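Cytosol aminopeptidase (Coxiella burnetii, PDB 3IJ3) probably acts as a manganese-dependent metalloaminopeptidase of the M17 family, cleaving amino acids from the N termini of peptides. Local coordinates at residues Y138-N141 against A142-K145; K205-E208 against S209-E213; D380-A383 against Q384-D388; R285-L289 against Q290-V294. One frame throughout, in Å; residues are numbered along the deposited sequence. Where two conformers were deposited one is given.

Interaction 1 of 4, residues Y138-N141 against A142-K145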
loop_
_atom_site.group_PDB
_atom_site.type_symbol
_atom_site.label_atom_id
_atom_site.label_comp_id
_atom_site.label_asym_id
_atom_site.label_seq_id
_atom_site.Cartn_x
_atom_site.Cartn_y
_atom_site.Cartn_z
ATOM N N TYR A 138 -1.506 24.702 31.722
ATOM C CA TYR A 138 -0.952 23.365 31.813
ATOM C C TYR A 138 0.304 23.130 30.967
ATOM O O TYR A 138 0.346 23.471 29.773
ATOM C CB TYR A 138 -2.029 22.347 31.383
ATOM C CG TYR A 138 -1.579 20.901 31.429
ATOM C CD1 TYR A 138 -1.691 20.145 32.588
ATOM C CD2 TYR A 138 -1.059 20.282 30.296
ATOM C CE1 TYR A 138 -1.263 18.825 32.635
ATOM C CE2 TYR A 138 -0.645 18.968 30.316
ATOM C CZ TYR A 138 -0.741 18.225 31.488
ATOM O OH TYR A 138 -0.318 16.906 31.483
ATOM N N GLN A 139 1.300 22.526 31.613
ATOM C CA GLN A 139 2.544 22.131 30.980
ATOM C C GLN A 139 2.946 20.755 31.515
ATOM O O GLN A 139 3.044 20.560 32.733
ATOM C CB GLN A 139 3.638 23.160 31.284
ATOM C CG GLN A 139 3.384 24.499 30.640
ATOM C CD GLN A 139 4.575 25.445 30.796
ATOM O OE1 GLN A 139 4.899 25.865 31.886
ATOM N NE2 GLN A 139 5.207 25.782 29.688
ATOM N N PHE A 140 3.102 19.778 30.636
ATOM C CA PHE A 140 3.539 18.436 31.066
ATOM C C PHE A 140 5.080 18.514 31.136
ATOM O O PHE A 140 5.736 18.578 30.100
ATOM C CB PHE A 140 3.065 17.405 30.079
ATOM C CG PHE A 140 3.363 16.003 30.493
ATOM C CD1 PHE A 140 2.780 15.468 31.639
ATOM C CD2 PHE A 140 4.187 15.199 29.718
ATOM C CE1 PHE A 140 3.037 14.171 32.037
ATOM C CE2 PHE A 140 4.444 13.885 30.091
ATOM C CZ PHE A 140 3.879 13.369 31.260
ATOM N N ASN A 141 5.637 18.479 32.344
ATOM C CA ASN A 141 7.095 18.662 32.531
ATOM C C ASN A 141 7.862 17.508 33.168
ATOM O O ASN A 141 8.972 17.699 33.693
ATOM C CB ASN A 141 7.330 19.929 33.351
ATOM C CG ASN A 141 6.732 19.844 34.747
ATOM O OD1 ASN A 141 6.013 18.896 35.072
ATOM N ND2 ASN A 141 7.032 20.840 35.583
ATOM N N ALA A 142 7.302 16.311 33.105
ATOM C CA ALA A 142 7.954 15.146 33.677
ATOM C C ALA A 142 9.242 14.723 32.950
ATOM O O ALA A 142 10.075 14.043 33.539
ATOM C CB ALA A 142 6.983 13.979 33.745
ATOM N N TYR A 143 9.405 15.127 31.693
ATOM C CA TYR A 143 10.558 14.706 30.895
ATOM C C TYR A 143 11.410 15.825 30.337
ATOM O O TYR A 143 12.418 15.550 29.695
ATOM C CB TYR A 143 10.093 13.773 29.760
ATOM C CG TYR A 143 9.400 12.571 30.302
ATOM C CD1 TYR A 143 10.117 11.430 30.630
ATOM C CD2 TYR A 143 8.050 12.602 30.578
ATOM C CE1 TYR A 143 9.488 10.328 31.168
ATOM C CE2 TYR A 143 7.422 11.507 31.109
ATOM C CZ TYR A 143 8.152 10.388 31.418
ATOM O OH TYR A 143 7.542 9.291 31.952
ATOM N N ARG A 144 11.030 17.078 30.585
ATOM C CA ARG A 144 11.840 18.222 30.173
ATOM C C ARG A 144 11.561 19.406 31.087
ATOM O O ARG A 144 10.474 19.528 31.622
ATOM C CB ARG A 144 11.592 18.642 28.731
ATOM C CG ARG A 144 10.198 19.124 28.398
ATOM C CD ARG A 144 10.153 19.394 26.898
ATOM N NE ARG A 144 8.881 19.887 26.397
ATOM C CZ ARG A 144 8.636 21.130 25.965
ATOM N NH1 ARG A 144 9.581 22.073 25.961
ATOM N NH2 ARG A 144 7.425 21.428 25.527
ATOM N N LYS A 145 12.545 20.264 31.249
ATOM C CA LYS A 145 12.358 21.458 32.064
ATOM C C LYS A 145 11.609 22.489 31.275
ATOM O O LYS A 145 11.903 22.710 30.103
ATOM C CB LYS A 145 13.676 22.110 32.474
ATOM C CG LYS A 145 14.364 21.567 33.714
ATOM C CD LYS A 145 15.360 20.474 33.462
ATOM C CE LYS A 145 16.176 20.218 34.732
ATOM N NZ LYS A 145 17.322 19.298 34.507
HETATM O O HOH W 1 7.620 16.446 29.883
#

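Interaction 2 of 4, residues K205-E208 against S209-E213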
loop_
_atom_site.group_PDB
_atom_site.type_symbol
_atom_site.label_atom_id
_atom_site.label_comp_id
_atom_site.label_asym_id
_atom_site.label_seq_id
_atom_site.Cartn_x
_atom_site.Cartn_y
_atom_site.Cartn_z
ATOM N N LYS A 205 -9.326 -3.062 45.078
ATOM C CA LYS A 205 -8.961 -4.450 44.915
ATOM C C LYS A 205 -8.284 -4.543 43.541
ATOM O O LYS A 205 -8.777 -3.969 42.590
ATOM C CB LYS A 205 -10.253 -5.316 44.924
ATOM C CG LYS A 205 -10.060 -6.739 44.495
ATOM C CD LYS A 205 -11.288 -7.598 44.771
ATOM C CE LYS A 205 -12.489 -7.228 43.973
ATOM N NZ LYS A 205 -13.574 -8.215 44.258
ATOM N N ILE A 206 -7.168 -5.258 43.460
ATOM C CA ILE A 206 -6.465 -5.493 42.199
ATOM C C ILE A 206 -6.531 -6.989 41.926
ATOM O O ILE A 206 -6.073 -7.799 42.753
ATOM C CB ILE A 206 -4.999 -5.079 42.287
ATOM C CG1 ILE A 206 -4.858 -3.620 42.744
ATOM C CG2 ILE A 206 -4.278 -5.340 40.947
ATOM C CD1 ILE A 206 -5.491 -2.611 41.834
ATOM N N ILE A 207 -7.131 -7.339 40.791
ATOM C CA ILE A 207 -7.258 -8.721 40.367
ATOM C C ILE A 207 -6.132 -8.957 39.349
ATOM O O ILE A 207 -6.066 -8.302 38.312
ATOM C CB ILE A 207 -8.641 -9.036 39.775
ATOM C CG1 ILE A 207 -9.733 -8.689 40.801
ATOM C CG2 ILE A 207 -8.719 -10.537 39.345
ATOM C CD1 ILE A 207 -11.167 -9.049 40.342
ATOM N N GLU A 208 -5.224 -9.881 39.686
ATOM C CA GLU A 208 -4.023 -10.201 38.858
ATOM C C GLU A 208 -3.798 -11.687 38.587
ATOM O O GLU A 208 -4.547 -12.546 39.053
ATOM C CB GLU A 208 -2.752 -9.773 39.625
ATOM C CG GLU A 208 -2.636 -8.322 40.041
ATOM C CD GLU A 208 -1.406 -8.078 40.923
ATOM O OE1 GLU A 208 -0.279 -8.544 40.581
ATOM O OE2 GLU A 208 -1.563 -7.408 41.961
ATOM N N SER A 209 -2.751 -11.968 37.800
ATOM C CA SER A 209 -2.244 -13.313 37.600
ATOM C C SER A 209 -3.253 -14.425 37.501
ATOM O O SER A 209 -4.149 -14.344 36.671
ATOM C CB SER A 209 -1.198 -13.593 38.690
ATOM O OG SER A 209 -0.179 -12.616 38.661
ATOM N N LYS A 210 -3.160 -15.451 38.351
ATOM C CA LYS A 210 -4.033 -16.610 38.235
ATOM C C LYS A 210 -5.492 -16.358 38.479
ATOM O O LYS A 210 -6.338 -16.965 37.833
ATOM C CB LYS A 210 -3.536 -17.773 39.123
ATOM C CG LYS A 210 -2.151 -18.300 38.710
ATOM C CD LYS A 210 -2.169 -18.872 37.277
ATOM C CE LYS A 210 -0.773 -19.162 36.725
ATOM N NZ LYS A 210 -0.842 -19.524 35.265
ATOM N N ASP A 211 -5.826 -15.452 39.384
ATOM C CA ASP A 211 -7.238 -15.210 39.623
ATOM C C ASP A 211 -7.822 -14.490 38.402
ATOM O O ASP A 211 -8.955 -14.718 38.042
ATOM C CB ASP A 211 -7.500 -14.403 40.922
ATOM C CG ASP A 211 -8.877 -14.674 41.486
ATOM O OD1 ASP A 211 -9.255 -15.880 41.563
ATOM O OD2 ASP A 211 -9.565 -13.718 41.872
ATOM N N LEU A 212 -7.039 -13.614 37.775
ATOM C CA LEU A 212 -7.497 -12.906 36.596
ATOM C C LEU A 212 -7.689 -13.926 35.444
ATOM O O LEU A 212 -8.687 -13.935 34.738
ATOM C CB LEU A 212 -6.468 -11.870 36.150
ATOM C CG LEU A 212 -6.979 -10.970 35.021
ATOM C CD1 LEU A 212 -7.875 -9.817 35.631
ATOM C CD2 LEU A 212 -5.829 -10.429 34.212
ATOM N N GLU A 213 -6.718 -14.785 35.286
ATOM C CA GLU A 213 -6.757 -15.800 34.234
ATOM C C GLU A 213 -8.040 -16.635 34.330
ATOM O O GLU A 213 -8.684 -16.936 33.322
ATOM C CB GLU A 213 -5.484 -16.638 34.347
ATOM C CG GLU A 213 -5.263 -17.576 33.234
ATOM C CD GLU A 213 -3.937 -18.316 33.343
ATOM O OE1 GLU A 213 -3.053 -17.941 34.158
ATOM O OE2 GLU A 213 -3.792 -19.253 32.571
#

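Interaction 3 of 4, residues D380-A383 against Q384-D388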
loop_
_atom_site.group_PDB
_atom_site.type_symbol
_atom_site.label_atom_id
_atom_site.label_comp_id
_atom_site.label_asym_id
_atom_site.label_seq_id
_atom_site.Cartn_x
_atom_site.Cartn_y
_atom_site.Cartn_z
ATOM N N ASP A 380 -33.340 5.362 26.007
ATOM C CA ASP A 380 -33.501 6.713 25.441
ATOM C C ASP A 380 -33.488 7.864 26.457
ATOM O O ASP A 380 -32.919 8.934 26.181
ATOM C CB ASP A 380 -34.740 6.785 24.558
ATOM C CG ASP A 380 -34.602 5.987 23.237
ATOM O OD1 ASP A 380 -33.476 5.697 22.759
ATOM O OD2 ASP A 380 -35.668 5.656 22.664
ATOM N N SER A 381 -34.081 7.664 27.624
ATOM C CA SER A 381 -34.112 8.721 28.636
ATOM C C SER A 381 -32.713 9.107 29.073
ATOM O O SER A 381 -32.404 10.302 29.234
ATOM C CB SER A 381 -34.967 8.309 29.823
ATOM O OG SER A 381 -36.307 8.091 29.421
ATOM N N LEU A 382 -31.855 8.106 29.255
ATOM C CA LEU A 382 -30.466 8.354 29.628
ATOM C C LEU A 382 -29.747 9.139 28.546
ATOM O O LEU A 382 -29.046 10.135 28.825
ATOM C CB LEU A 382 -29.748 7.030 29.885
ATOM C CG LEU A 382 -28.257 7.077 30.214
ATOM C CD1 LEU A 382 -27.994 7.978 31.468
ATOM C CD2 LEU A 382 -27.791 5.623 30.419
ATOM N N ALA A 383 -29.876 8.687 27.300
ATOM C CA ALA A 383 -29.218 9.388 26.200
ATOM C C ALA A 383 -29.678 10.871 26.112
ATOM O O ALA A 383 -28.862 11.781 25.990
ATOM C CB ALA A 383 -29.464 8.677 24.884
ATOM N N GLN A 384 -30.983 11.101 26.175
ATOM C CA GLN A 384 -31.521 12.458 26.076
ATOM C C GLN A 384 -31.040 13.338 27.225
ATOM O O GLN A 384 -30.710 14.501 27.014
ATOM C CB GLN A 384 -33.049 12.437 26.014
ATOM C CG GLN A 384 -33.632 11.715 24.777
ATOM C CD GLN A 384 -33.277 12.376 23.469
ATOM O OE1 GLN A 384 -33.238 11.716 22.426
ATOM N NE2 GLN A 384 -33.013 13.680 23.505
ATOM N N ALA A 385 -30.965 12.769 28.431
ATOM C CA ALA A 385 -30.523 13.528 29.609
ATOM C C ALA A 385 -29.048 13.931 29.469
ATOM O O ALA A 385 -28.650 15.041 29.836
ATOM C CB ALA A 385 -30.767 12.711 30.895
ATOM N N LEU A 386 -28.247 13.037 28.893
ATOM C CA LEU A 386 -26.813 13.324 28.673
ATOM C C LEU A 386 -26.653 14.375 27.571
ATOM O O LEU A 386 -25.756 15.239 27.649
ATOM C CB LEU A 386 -26.038 12.042 28.362
ATOM C CG LEU A 386 -25.784 11.117 29.562
ATOM C CD1 LEU A 386 -25.412 9.654 29.187
ATOM C CD2 LEU A 386 -24.739 11.754 30.462
ATOM N N ILE A 387 -27.505 14.295 26.540
ATOM C CA ILE A 387 -27.501 15.295 25.479
ATOM C C ILE A 387 -27.848 16.670 26.080
ATOM O O ILE A 387 -27.175 17.653 25.779
ATOM C CB ILE A 387 -28.437 14.922 24.316
ATOM C CG1 ILE A 387 -27.818 13.757 23.508
ATOM C CG2 ILE A 387 -28.670 16.145 23.397
ATOM C CD1 ILE A 387 -28.806 13.035 22.614
ATOM N N ASP A 388 -28.888 16.724 26.912
ATOM C CA ASP A 388 -29.272 17.980 27.603
ATOM C C ASP A 388 -28.110 18.531 28.436
ATOM O O ASP A 388 -27.825 19.740 28.408
ATOM C CB ASP A 388 -30.472 17.753 28.530
ATOM C CG ASP A 388 -31.783 17.529 27.775
ATOM O OD1 ASP A 388 -31.833 17.824 26.564
ATOM O OD2 ASP A 388 -32.775 17.077 28.422
#

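Interaction 4 of 4, residues R285-L289 against Q290-V294. With SO4 (sulfate ion), chain H.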
loop_
_atom_site.group_PDB
_atom_site.type_symbol
_atom_site.label_atom_id
_atom_site.label_comp_id
_atom_site.label_asym_id
_atom_site.label_seq_id
_atom_site.Cartn_x
_atom_site.Cartn_y
_atom_site.Cartn_z
ATOM N N ARG A 285 -13.118 10.518 40.734
ATOM C CA ARG A 285 -12.545 11.531 41.613
ATOM C C ARG A 285 -13.490 12.708 41.856
ATOM O O ARG A 285 -13.644 13.149 43.006
ATOM C CB ARG A 285 -11.181 11.978 41.090
ATOM C CG ARG A 285 -10.490 12.954 42.032
ATOM C CD ARG A 285 -9.058 13.167 41.602
ATOM N NE ARG A 285 -8.366 13.985 42.580
ATOM C CZ ARG A 285 -8.263 15.315 42.535
ATOM N NH1 ARG A 285 -8.776 16.014 41.536
ATOM N NH2 ARG A 285 -7.622 15.945 43.510
ATOM N N MET A 286 -14.161 13.200 40.807
ATOM C CA MET A 286 -15.118 14.306 40.985
ATOM C C MET A 286 -16.305 13.892 41.853
ATOM O O MET A 286 -16.758 14.654 42.715
ATOM C CB MET A 286 -15.595 14.863 39.632
ATOM C CG MET A 286 -14.541 15.642 38.882
ATOM S SD MET A 286 -14.099 17.151 39.735
ATOM C CE MET A 286 -15.698 17.810 40.063
ATOM N N ILE A 287 -16.790 12.674 41.648
ATOM C CA ILE A 287 -17.894 12.146 42.433
ATOM C C ILE A 287 -17.516 12.133 43.924
ATOM O O ILE A 287 -18.308 12.548 44.769
ATOM C CB ILE A 287 -18.261 10.736 41.947
ATOM C CG1 ILE A 287 -18.957 10.808 40.576
ATOM C CG2 ILE A 287 -19.163 10.022 42.960
ATOM C CD1 ILE A 287 -19.144 9.406 39.927
ATOM N N MET A 288 -16.287 11.714 44.222
ATOM C CA MET A 288 -15.809 11.640 45.613
ATOM C C MET A 288 -15.502 13.021 46.208
ATOM O O MET A 288 -15.842 13.306 47.374
ATOM C CB MET A 288 -14.607 10.665 45.709
ATOM C CG MET A 288 -15.019 9.193 45.410
ATOM S SD MET A 288 -13.694 7.962 45.580
ATOM C CE MET A 288 -12.623 8.301 44.150
ATOM N N LEU A 289 -14.895 13.888 45.409
ATOM C CA LEU A 289 -14.605 15.262 45.838
ATOM C C LEU A 289 -15.862 16.031 46.200
ATOM O O LEU A 289 -15.869 16.824 47.142
ATOM C CB LEU A 289 -13.853 16.032 44.738
ATOM C CG LEU A 289 -12.355 15.773 44.596
ATOM C CD1 LEU A 289 -11.817 16.329 43.298
ATOM C CD2 LEU A 289 -11.619 16.363 45.811
ATOM N N GLN A 290 -16.912 15.814 45.426
ATOM C CA GLN A 290 -18.185 16.505 45.603
ATOM C C GLN A 290 -19.188 15.722 46.441
ATOM O O GLN A 290 -20.328 16.161 46.653
ATOM C CB GLN A 290 -18.758 16.810 44.226
ATOM C CG GLN A 290 -17.930 17.797 43.425
ATOM C CD GLN A 290 -18.172 19.238 43.839
ATOM O OE1 GLN A 290 -19.313 19.636 44.088
ATOM N NE2 GLN A 290 -17.106 20.040 43.890
ATOM N N GLN A 291 -18.746 14.579 46.943
ATOM C CA GLN A 291 -19.547 13.711 47.789
ATOM C C GLN A 291 -20.952 13.454 47.259
ATOM O O GLN A 291 -21.931 13.621 47.980
ATOM C CB GLN A 291 -19.566 14.242 49.251
ATOM C CG GLN A 291 -18.137 14.253 49.858
ATOM C CD GLN A 291 -18.068 14.610 51.329
ATOM O OE1 GLN A 291 -19.052 14.999 51.943
ATOM N NE2 GLN A 291 -16.880 14.475 51.900
ATOM N N LEU A 292 -21.044 13.049 46.004
ATOM C CA LEU A 292 -22.324 12.723 45.404
ATOM C C LEU A 292 -22.899 11.511 46.174
ATOM O O LEU A 292 -22.156 10.567 46.480
ATOM C CB LEU A 292 -22.114 12.384 43.935
ATOM C CG LEU A 292 -23.359 12.319 43.065
ATOM C CD1 LEU A 292 -23.966 13.710 42.915
ATOM C CD2 LEU A 292 -23.012 11.716 41.699
ATOM N N PRO A 293 -24.213 11.525 46.497
ATOM C CA PRO A 293 -24.828 10.444 47.271
ATOM C C PRO A 293 -25.148 9.193 46.451
ATOM O O PRO A 293 -26.325 8.862 46.192
ATOM C CB PRO A 293 -26.089 11.103 47.840
ATOM C CG PRO A 293 -26.469 12.095 46.806
ATOM C CD PRO A 293 -25.188 12.601 46.211
ATOM N N VAL A 294 -24.072 8.519 46.058
ATOM C CA VAL A 294 -24.144 7.293 45.293
ATOM C C VAL A 294 -23.168 6.275 45.868
ATOM O O VAL A 294 -22.284 6.623 46.661
ATOM C CB VAL A 294 -23.786 7.505 43.799
ATOM C CG1 VAL A 294 -24.773 8.481 43.148
ATOM C CG2 VAL A 294 -22.318 7.995 43.607
HETATM S S SO4 H . -18.771 23.217 45.604
HETATM O O1 SO4 H . -18.364 24.566 46.004
HETATM O O2 SO4 H . -18.928 22.380 46.795
HETATM O O3 SO4 H . -20.054 23.277 44.917
HETATM O O4 SO4 H . -17.763 22.637 44.728
#

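Interaction 1 of 4, residues Y138-N141 against A142-K145
In the irregular loop between helix 123-135 and strand 151-154, F140 meets A142 and Y143 round a turn bridged by one water. The outer end of the F140 ring does the touching: CE2 lies 3.9 Å from CD2 of Y143, close to the plane of the tyrosine ring and therefore at its edge. The two aromatic side chains run at a slant to one another instead of stacking. F140 is directed there by its first torsion, which sets CG opposite the backbone N (chi1 -175°). Its CZ also reaches the methyl CB of A142, 4.0 Å away, where a short methyl can sit beside the two rings without pushing them apart. On the backbone, the water donates to O of F140 at 2.9 Å and accepts from N of Y143 at 2.9 Å, taking the place that a direct O(i) to N(i+3) bond would have in a beta turn. A ring at position 143 suits its double role, because the tyrosine hydroxyl goes on to D183 while the ring body packs on F140. Across the subunit boundary, T325 of the second subunit bonds O of Y143, and the carbonyl of E413 of the second subunit receives NE of R144; V414 of the second subunit packs on F140. This is a loop turn bridged by water, at the boundary between two subunits of the six-chain assembly.

Interaction 2 of 4, residues K205-E208 against S209-E213
E208 and L212 meet through the backbone: N of L212 donates to O of E208 over 3.0 Å, with an N-H...O angle of 161°. The approach is well above the carbonyl plane, so the amide meets the oxygen over a face of the peptide group and not along a lone pair. Alongside this bond, CD1 of L212 lies 3.6 Å from O of I207. In one of the two conformers of I207, its CG2 is also 3.9 Å from that same CD1 of L212. L212 sends its branch back over the strand because CG is turned opposite its own N (chi1 -172°). D211, an exposed residue, comes in more loosely from the preceding position, its OD2 lying 4.1 Å from CG2 of I207 in that same conformer. This is a strand-to-helix junction: strand 203-208, in the large mixed sheet of the catalytic domain, gives way to helix 209-215, and the two short axes stand 78° apart. S209 takes a positive phi, unusual for a residue with a side chain, and its small CH2OH probably keeps the cost down. The beta-branched I207 suits the extended chain, and leucine suits the inward face of the first helical turn. On the outer face, K210 and E213 form a salt bridge, NZ to OE1 at 2.9 Å, reached on the syn side of the carboxylate a little out of its plane. Strand 231-237 backs the apolar pair through L232, which is hydrogen-bonded to I207 through the backbone and packs on both I207 and L212; from loops, P230 touches L212 and F216 touches I207.

Interaction 3 of 4, residues D380-A383 against Q384-D388
L382 and L386, one turn apart on helix 380-393, form the dense side of this contact. Their side chains point the same way, CD1 of L382 3.8 Å from CD1 of L386. L382 can lean along the helix because its CG stands opposite the backbone N (chi1 177°). Both leucines pack on A446 and on Y476 of the C-terminal helix, while A383, small enough for a close approach to the sheet, faces A377 and R399. The backbone carries regular i to i+4 bonds, among them L386 N to L382 O at 3.0 Å and I387 N to A383 O at 2.9 Å. CG1 of I387 also sits 3.3 Å from that oxygen of A383. The other side, with D380, S381 and Q384, is polar and exposed, yet its backbone is equally regular, Q384 N to D380 O at 2.9 Å and 169°. In one conformer of Q384, chi1 (-63°) brings CG to 3.2 Å from the same O of D380. In this beta-alpha-beta unit the carboxylate of D380 forms a salt bridge with R399 of the following strand. Apolar packing thus holds one face, while the charge of D380 probably favours the helix start.

Interaction 4 of 4, residues R285-L289 against Q290-V294
I287 and L292 close the end of helix 275-289 as a Schellman motif, with N of L292 bonded to O of I287 at 3.0 Å, in the carbonyl plane, and Q291, at positive phi (47°), giving a weak bond from its N to O of M288 at 3.2 Å. A regular helical bond precedes them, N of Q290 to O of M286. The side chains seal the reversal: CG2 of I287 lies 3.9 Å from CB of L292 and 3.8 Å from CG2 of V294, whose side chain crosses it at about a right angle. Branched apolar residues suit these buried places, and L477 of helix 470-481 packs on I287 and L292. M286 and Q290 run the same way, CE of M286 being 4.0 Å from CG of Q290. The Q290 chain bends at its second torsion, and NE2 donates to O4 of a sulfate, probably from the crystallisation liquor, at 2.8 Å (168°), while also bonding D165. Q291 is exposed, its CG still passing near O of M288. The Schellman bonds occupy the carbonyl of I287 and, weakly, that of M288, while K161 bonds O of L289; the partial negative charge there would probably favour R482, which bonds O of Q290.

In the fold
From the N terminus the contacts come in series, 1, 2, 4, 3, without nesting or crossing: interaction 1 closes a loop turn, 2 a strand-to-helix corner and 4 a helix end, while 3 stays within one helix. Interaction 1 belongs to the N-terminal domain and meets the second subunit; the other three belong to the catalytic domain. Helix 157-178 links interaction 1 to interaction 4, since both pack against it. Interaction 2 rests on strand 231-237, which pairs with strand 295-305, the strand entered from interaction 4. Helix 470-481 touches both 285-294 and 380-388, whose centres are about 21 Å apart. Interactions 1 and 3 lie on opposite sides of the chain's centre.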